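Local coordinates for HNH nuclease domain-containing protein (Streptomyces coelicolor, PDB 5ZMO) that probably acts as a type IV restriction endonuclease, of which this sulfur-binding domain recognises phosphorothioated DNA, at residues A[42-45]-A[46-50]; A[147-150]-A[151-154]; A[156-159]-A[160-163]. All coordinates share one frame; numbering follows the deposited sequence.

From the N terminus, contact 1 comes first, where the chain leaves helix 28-41 and turns into strand 47-49. Much later, contact 2 turns the loop that follows helix 130-144 into the short helix 152-155, and contact 3 follows at the end of that helix. The three stand in series; none encloses or crosses another. Contacts 2 and 3 meet across the end of helix 152-155: L153 O lies 2.8 Å from L158 N, a probable hydrogen bond. Contact 3 then lays the C-terminal segment against helices 28-41 and 130-144, bringing it to about 6 Å, nearest atoms, from contact 1 without touching it.

Contact 1 (A[42-45]-A[46-50]); sequences ARAP and RLQPW. With PO4 (phosphate ion), chain D.
Q48 lays its side chain over the backbone of P45, with Q48 CG 3.3 Å from P45 O. Its CG stands opposite the carbonyl carbon (chi1 -64°), and this directs the side chain back along the backbone toward A44. The P45 ring contributes its CB, 3.7 Å from L47 O. R46 goes another way. Its chain runs out straight through CG and CD and then bends at chi3 (73°), which presents NE to a phosphate ion, probably taken up from the crystallisation liquor. The bond from R46 NE to O1 of the phosphate is weak, 3.4 Å long but nearly straight at 166°, and O1 meets the guanidinium at its edge, in plane. L47 CG covers one face of the R46 guanidinium, 3.8 Å above its plane and displaced toward the rim. A firmer hold on R46 comes from the carbonyl of L118, bonded to NH2, while N124 supplies a second grip on the phosphate. Here is a compact case of a helix-to-strand connection: a Schellman motif with positive phi at R43 ends helix 28-41, A44 O accepts a hydrogen bond from Y123 OH of helix 120-128, and after P45 and R46 the chain runs into strand 47-49, which pairs antiparallel with strand 115-117; P49 then stands at the N-cap position of helix 50-63.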
loop_
_atom_site.group_PDB
_atom_site.type_symbol
_atom_site.label_atom_id
_atom_site.label_comp_id
_atom_site.label_asym_id
_atom_site.label_seq_id
_atom_site.Cartn_x
_atom_site.Cartn_y
_atom_site.Cartn_z
ATOM N N ALA A 42 -11.172 8.059 -3.311
ATOM C CA ALA A 42 -11.370 9.459 -2.976
ATOM C C ALA A 42 -10.829 10.410 -4.087
ATOM O O ALA A 42 -10.859 11.589 -3.884
ATOM C CB ALA A 42 -10.725 9.799 -1.665
ATOM N N ARG A 43 -10.269 9.873 -5.179
ATOM C CA ARG A 43 -9.718 10.675 -6.309
ATOM C C ARG A 43 -8.582 11.532 -5.864
ATOM O O ARG A 43 -8.363 12.652 -6.384
ATOM C CB ARG A 43 -10.782 11.590 -6.945
ATOM C CG ARG A 43 -12.146 10.988 -7.120
ATOM C CD ARG A 43 -12.123 10.035 -8.259
ATOM N NE ARG A 43 -13.352 9.261 -8.261
ATOM C CZ ARG A 43 -13.840 8.626 -9.319
ATOM N NH1 ARG A 43 -14.968 7.935 -9.189
ATOM N NH2 ARG A 43 -13.230 8.696 -10.513
ATOM N N ALA A 44 -7.823 11.046 -4.905
ATOM C CA ALA A 44 -6.604 11.745 -4.588
ATOM C C ALA A 44 -5.658 11.528 -5.771
ATOM O O ALA A 44 -5.844 10.575 -6.553
ATOM C CB ALA A 44 -5.997 11.268 -3.272
ATOM N N PRO A 45 -4.596 12.355 -5.868
ATOM C CA PRO A 45 -3.666 12.172 -6.975
ATOM C C PRO A 45 -3.096 10.777 -6.959
ATOM O O PRO A 45 -2.836 10.230 -5.871
ATOM C CB PRO A 45 -2.578 13.230 -6.679
ATOM C CG PRO A 45 -3.294 14.310 -5.892
ATOM C CD PRO A 45 -4.196 13.481 -5.001
ATOM N N ARG A 46 -2.866 10.202 -8.126
ATOM C CA ARG A 46 -2.310 8.824 -8.205
ATOM C C ARG A 46 -0.904 8.700 -7.626
ATOM O O ARG A 46 -0.626 7.741 -6.886
ATOM C CB ARG A 46 -2.273 8.334 -9.638
ATOM C CG ARG A 46 -1.612 6.990 -9.861
ATOM C CD ARG A 46 -1.781 6.474 -11.310
ATOM N NE ARG A 46 -0.928 7.257 -12.197
ATOM C CZ ARG A 46 0.363 7.013 -12.464
ATOM N NH1 ARG A 46 1.005 7.834 -13.309
ATOM N NH2 ARG A 46 1.031 5.966 -11.999
ATOM N N LEU A 47 -0.025 9.625 -8.012
ATOM C CA LEU A 47 1.341 9.697 -7.469
ATOM C C LEU A 47 1.368 10.698 -6.340
ATOM O O LEU A 47 0.886 11.850 -6.459
ATOM C CB LEU A 47 2.334 10.049 -8.575
ATOM C CG LEU A 47 2.365 9.016 -9.715
ATOM C CD1 LEU A 47 3.335 9.589 -10.774
ATOM C CD2 LEU A 47 2.771 7.622 -9.278
ATOM N N GLN A 48 1.867 10.248 -5.186
ATOM C CA GLN A 48 1.919 11.078 -4.000
ATOM C C GLN A 48 3.296 10.990 -3.434
ATOM O O GLN A 48 3.879 9.926 -3.471
ATOM C CB GLN A 48 0.887 10.588 -2.983
ATOM C CG GLN A 48 -0.550 10.727 -3.510
ATOM C CD GLN A 48 -1.591 10.817 -2.410
ATOM O OE1 GLN A 48 -1.712 11.852 -1.743
ATOM N NE2 GLN A 48 -2.394 9.753 -2.248
ATOM N N PRO A 49 3.816 12.101 -2.909
ATOM C CA PRO A 49 5.185 12.022 -2.348
ATOM C C PRO A 49 5.374 10.991 -1.183
ATOM O O PRO A 49 4.460 10.740 -0.392
ATOM C CB PRO A 49 5.436 13.432 -1.826
ATOM C CG PRO A 49 4.374 14.347 -2.438
ATOM C CD PRO A 49 3.213 13.445 -2.733
ATOM N N TRP A 50 6.580 10.411 -1.100
ATOM C CA TRP A 50 6.945 9.651 0.092
ATOM C C TRP A 50 6.538 10.304 1.418
ATOM O O TRP A 50 5.961 9.628 2.291
ATOM C CB TRP A 50 8.437 9.347 0.096
ATOM C CG TRP A 50 9.022 9.021 1.373
ATOM C CD1 TRP A 50 9.900 9.791 2.130
ATOM C CD2 TRP A 50 8.737 7.856 2.182
ATOM N NE1 TRP A 50 10.195 9.161 3.290
ATOM C CE2 TRP A 50 9.532 7.954 3.339
ATOM C CE3 TRP A 50 7.964 6.705 1.977
ATOM C CZ2 TRP A 50 9.527 6.979 4.335
ATOM C CZ3 TRP A 50 7.920 5.721 3.022
ATOM C CH2 TRP A 50 8.710 5.880 4.173
HETATM P P PO4 D . -4.165 9.569 -14.270
HETATM O O1 PO4 D . -2.841 9.742 -13.513
HETATM O O2 PO4 D . -3.702 9.376 -15.713
HETATM O O3 PO4 D . -5.253 10.703 -14.162
HETATM O O4 PO4 D . -4.796 8.275 -13.818
#

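Contact 2 (A[147-150]-A[151-154]); sequences LLPA and GLLE
L152 CB starts beside two residues of the preceding loop, 3.4 Å from P149 O and 4.0 Å from L148 CD1. With CG anti to the backbone nitrogen (chi1 -172°), the side chain runs back along the proline, and its two methyls divide the work. L152 CD1 sits 4.0 Å from both P149 CD and P149 CG, so the leucine and the pyrrolidine ring lie alongside each other and point the same way. CD2 turns to L148 CD1, whose side chain runs nearly perpendicular to that of L152. The backbone underneath is a type II beta turn from P149 to L152, with G151 at its third position, where such turns take a positive phi, and also at the N-cap of helix 152-155. L152 N closes the turn on P149 O, at 3.1 Å and 162°, although the donor approaches from above the carbonyl plane. The same P149 O receives a hydrogen bond from a water 2.8 Å away, and that water in turn accepts from L153 N, which extends the reach of one loop carbonyl to a second amide of the first helical turn. L153 adds an apolar touch of its own, its CD1 meeting L148 CD1 at 3.7 Å with the chains again crossing at about a right angle. I141 of helix 130-144 packs against both L148 and L153, while Y64 and F145 border L152.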
loop_
_atom_site.group_PDB
_atom_site.type_symbol
_atom_site.label_atom_id
_atom_site.label_comp_id
_atom_site.label_asym_id
_atom_site.label_seq_id
_atom_site.Cartn_x
_atom_site.Cartn_y
_atom_site.Cartn_z
ATOM N N LEU A 147 -10.970 -10.616 11.296
ATOM C CA LEU A 147 -11.622 -9.935 12.426
ATOM C C LEU A 147 -11.407 -8.521 12.066
ATOM O O LEU A 147 -10.266 -8.068 12.145
ATOM C CB LEU A 147 -10.910 -10.164 13.780
ATOM C CG LEU A 147 -11.119 -11.444 14.577
ATOM C CD1 LEU A 147 -12.578 -11.830 14.510
ATOM C CD2 LEU A 147 -10.252 -12.539 14.022
ATOM N N LEU A 148 -12.471 -7.835 11.682
ATOM C CA LEU A 148 -12.439 -6.497 11.143
ATOM C C LEU A 148 -12.492 -5.422 12.247
ATOM O O LEU A 148 -13.578 -5.085 12.783
ATOM C CB LEU A 148 -13.661 -6.270 10.215
ATOM C CG LEU A 148 -13.810 -4.874 9.588
ATOM C CD1 LEU A 148 -12.621 -4.413 8.740
ATOM C CD2 LEU A 148 -15.081 -4.888 8.759
ATOM N N PRO A 149 -11.361 -4.841 12.562
ATOM C CA PRO A 149 -11.216 -3.855 13.598
ATOM C C PRO A 149 -12.163 -2.668 13.488
ATOM O O PRO A 149 -12.352 -2.144 12.377
ATOM C CB PRO A 149 -9.784 -3.386 13.413
ATOM C CG PRO A 149 -9.097 -4.459 12.663
ATOM C CD PRO A 149 -10.107 -5.085 11.828
ATOM N N ALA A 150 -12.747 -2.224 14.617
ATOM C CA ALA A 150 -13.523 -0.979 14.585
ATOM C C ALA A 150 -12.566 0.132 14.153
ATOM O O ALA A 150 -11.390 0.220 14.575
ATOM C CB ALA A 150 -14.194 -0.638 15.921
ATOM N N GLY A 151 -13.095 0.963 13.277
ATOM C CA GLY A 151 -12.349 2.064 12.761
ATOM C C GLY A 151 -11.644 1.781 11.464
ATOM O O GLY A 151 -11.206 2.731 10.808
ATOM N N LEU A 152 -11.471 0.527 11.085
ATOM C CA LEU A 152 -10.589 0.258 9.922
ATOM C C LEU A 152 -11.184 0.861 8.650
ATOM O O LEU A 152 -10.506 1.578 7.920
ATOM C CB LEU A 152 -10.366 -1.231 9.722
ATOM C CG LEU A 152 -9.315 -1.563 8.650
ATOM C CD1 LEU A 152 -8.464 -2.748 9.075
ATOM C CD2 LEU A 152 -9.958 -1.833 7.298
ATOM N N LEU A 153 -12.454 0.600 8.389
ATOM C CA LEU A 153 -13.061 1.113 7.157
ATOM C C LEU A 153 -13.003 2.615 7.061
ATOM O O LEU A 153 -12.541 3.137 6.030
ATOM C CB LEU A 153 -14.510 0.615 7.011
ATOM C CG LEU A 153 -14.767 -0.705 6.284
ATOM C CD1 LEU A 153 -13.660 -1.710 6.458
ATOM C CD2 LEU A 153 -16.153 -1.280 6.596
ATOM N N GLU A 154 -13.377 3.315 8.133
ATOM C CA GLU A 154 -13.261 4.768 8.173
ATOM C C GLU A 154 -11.824 5.233 7.995
ATOM O O GLU A 154 -11.570 6.173 7.232
ATOM C CB GLU A 154 -13.870 5.370 9.450
ATOM C CG GLU A 154 -15.377 5.531 9.401
ATOM C CD GLU A 154 -15.856 6.482 8.282
ATOM O OE1 GLU A 154 -17.008 6.297 7.809
ATOM O OE2 GLU A 154 -15.089 7.397 7.874
HETATM O O HOH W 1 -13.917 -1.027 10.311
#

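Contact 3 (A[156-159]-A[160-163]); sequences FGLH and ELLA
L158 and L161 lie alongside each other and point the same way, their CD2 methyls 3.7 Å apart. L162 joins them from the next position round the turn, with L162 CD1 4.1 Å from L158 CB and its own CB set against L158 O. The three leucines thus gather on one side of the segment, where L34 of helix 28-41 packs on L158, and helix 130-144 meets L161 through A133 and A134 and L162 through A134 and I141. Toward solvent, the side chains of H159 and E160 cross at a slant. E160 CG is opposite the carbonyl carbon and the chain then folds at chi2 (56°), a bend that curls the carboxylate back beside the imidazole. E160 OE2 arrives at the ring edge, 3.2 Å from H159 CD2, with ring and carboxylate planes 42° apart; it is therefore a ring carbon that the oxygen meets. H159 NE2 is 4.3 Å from E160 OE2, and if the histidine were protonated, the nearby carboxylate would probably stabilise its charge. In the backbone, L162 N donates to L158 O at 3.0 Å and 154°, the spacing of a helical turn. One residue earlier, the equivalent link is made by a water, which donates to G157 O and accepts from L161 N. The whole is a worked example of a Schellman-type helix end followed by one more helix-like turn: positive phi at G157 marks the end of helix 152-155, and an inverse gamma turn centred on L162, with a weak bond from A163 N to L161 O, finishes the segment.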
loop_
_atom_site.group_PDB
_atom_site.type_symbol
_atom_site.label_atom_id
_atom_site.label_comp_id
_atom_site.label_asym_id
_atom_site.label_seq_id
_atom_site.Cartn_x
_atom_site.Cartn_y
_atom_site.Cartn_z
ATOM N N PHE A 156 -9.253 3.891 6.593
ATOM C CA PHE A 156 -8.737 3.632 5.234
ATOM C C PHE A 156 -9.556 4.305 4.118
ATOM O O PHE A 156 -9.239 4.152 2.961
ATOM C CB PHE A 156 -8.622 2.132 4.980
ATOM C CG PHE A 156 -7.437 1.507 5.635
ATOM C CD1 PHE A 156 -7.468 1.182 6.971
ATOM C CD2 PHE A 156 -6.230 1.319 4.945
ATOM C CE1 PHE A 156 -6.383 0.612 7.597
ATOM C CE2 PHE A 156 -5.140 0.751 5.586
ATOM C CZ PHE A 156 -5.197 0.415 6.909
ATOM N N GLY A 157 -10.635 5.022 4.446
ATOM C CA GLY A 157 -11.519 5.596 3.473
ATOM C C GLY A 157 -12.385 4.674 2.657
ATOM O O GLY A 157 -12.676 4.950 1.524
ATOM N N LEU A 158 -12.788 3.540 3.236
ATOM C CA LEU A 158 -13.454 2.503 2.522
ATOM C C LEU A 158 -14.882 2.256 3.058
ATOM O O LEU A 158 -15.539 1.342 2.609
ATOM C CB LEU A 158 -12.630 1.229 2.665
ATOM C CG LEU A 158 -11.193 1.284 2.126
ATOM C CD1 LEU A 158 -10.531 -0.017 2.489
ATOM C CD2 LEU A 158 -11.171 1.419 0.640
ATOM N N HIS A 159 -15.340 3.069 3.997
ATOM C CA HIS A 159 -16.666 2.864 4.595
ATOM C C HIS A 159 -17.817 2.951 3.560
ATOM O O HIS A 159 -18.668 2.055 3.454
ATOM C CB HIS A 159 -16.900 3.845 5.734
ATOM C CG HIS A 159 -18.166 3.573 6.501
ATOM N ND1 HIS A 159 -18.204 2.734 7.598
ATOM C CD2 HIS A 159 -19.432 4.004 6.311
ATOM C CE1 HIS A 159 -19.439 2.686 8.066
ATOM N NE2 HIS A 159 -20.205 3.441 7.297
ATOM N N GLU A 160 -17.827 4.009 2.773
ATOM C CA GLU A 160 -18.872 4.174 1.737
ATOM C C GLU A 160 -18.716 3.087 0.647
ATOM O O GLU A 160 -19.699 2.448 0.239
ATOM C CB GLU A 160 -18.833 5.604 1.161
ATOM C CG GLU A 160 -19.510 6.665 2.060
ATOM C CD GLU A 160 -18.970 6.744 3.505
ATOM O OE1 GLU A 160 -17.739 6.937 3.691
ATOM O OE2 GLU A 160 -19.766 6.613 4.471
ATOM N N LEU A 161 -17.469 2.813 0.248
ATOM C CA LEU A 161 -17.190 1.836 -0.785
ATOM C C LEU A 161 -17.774 0.489 -0.423
ATOM O O LEU A 161 -18.433 -0.117 -1.256
ATOM C CB LEU A 161 -15.671 1.719 -1.054
ATOM C CG LEU A 161 -15.189 0.685 -2.081
ATOM C CD1 LEU A 161 -15.500 1.145 -3.492
ATOM C CD2 LEU A 161 -13.690 0.445 -1.955
ATOM N N LEU A 162 -17.547 0.050 0.819
ATOM C CA LEU A 162 -17.909 -1.276 1.265
ATOM C C LEU A 162 -19.301 -1.173 1.926
ATOM O O LEU A 162 -19.460 -1.180 3.132
ATOM C CB LEU A 162 -16.777 -1.860 2.109
ATOM C CG LEU A 162 -15.512 -2.110 1.275
ATOM C CD1 LEU A 162 -14.255 -2.533 2.028
ATOM C CD2 LEU A 162 -15.792 -3.147 0.232
ATOM N N ALA A 163 -20.292 -1.061 1.046
ATOM C CA ALA A 163 -21.658 -0.647 1.365
ATOM C C ALA A 163 -22.501 -1.806 1.922
ATOM O O ALA A 163 -22.655 -2.838 1.275
ATOM C CB ALA A 163 -22.308 -0.050 0.112
HETATM O O HOH W 2 -15.458 4.809 0.745
#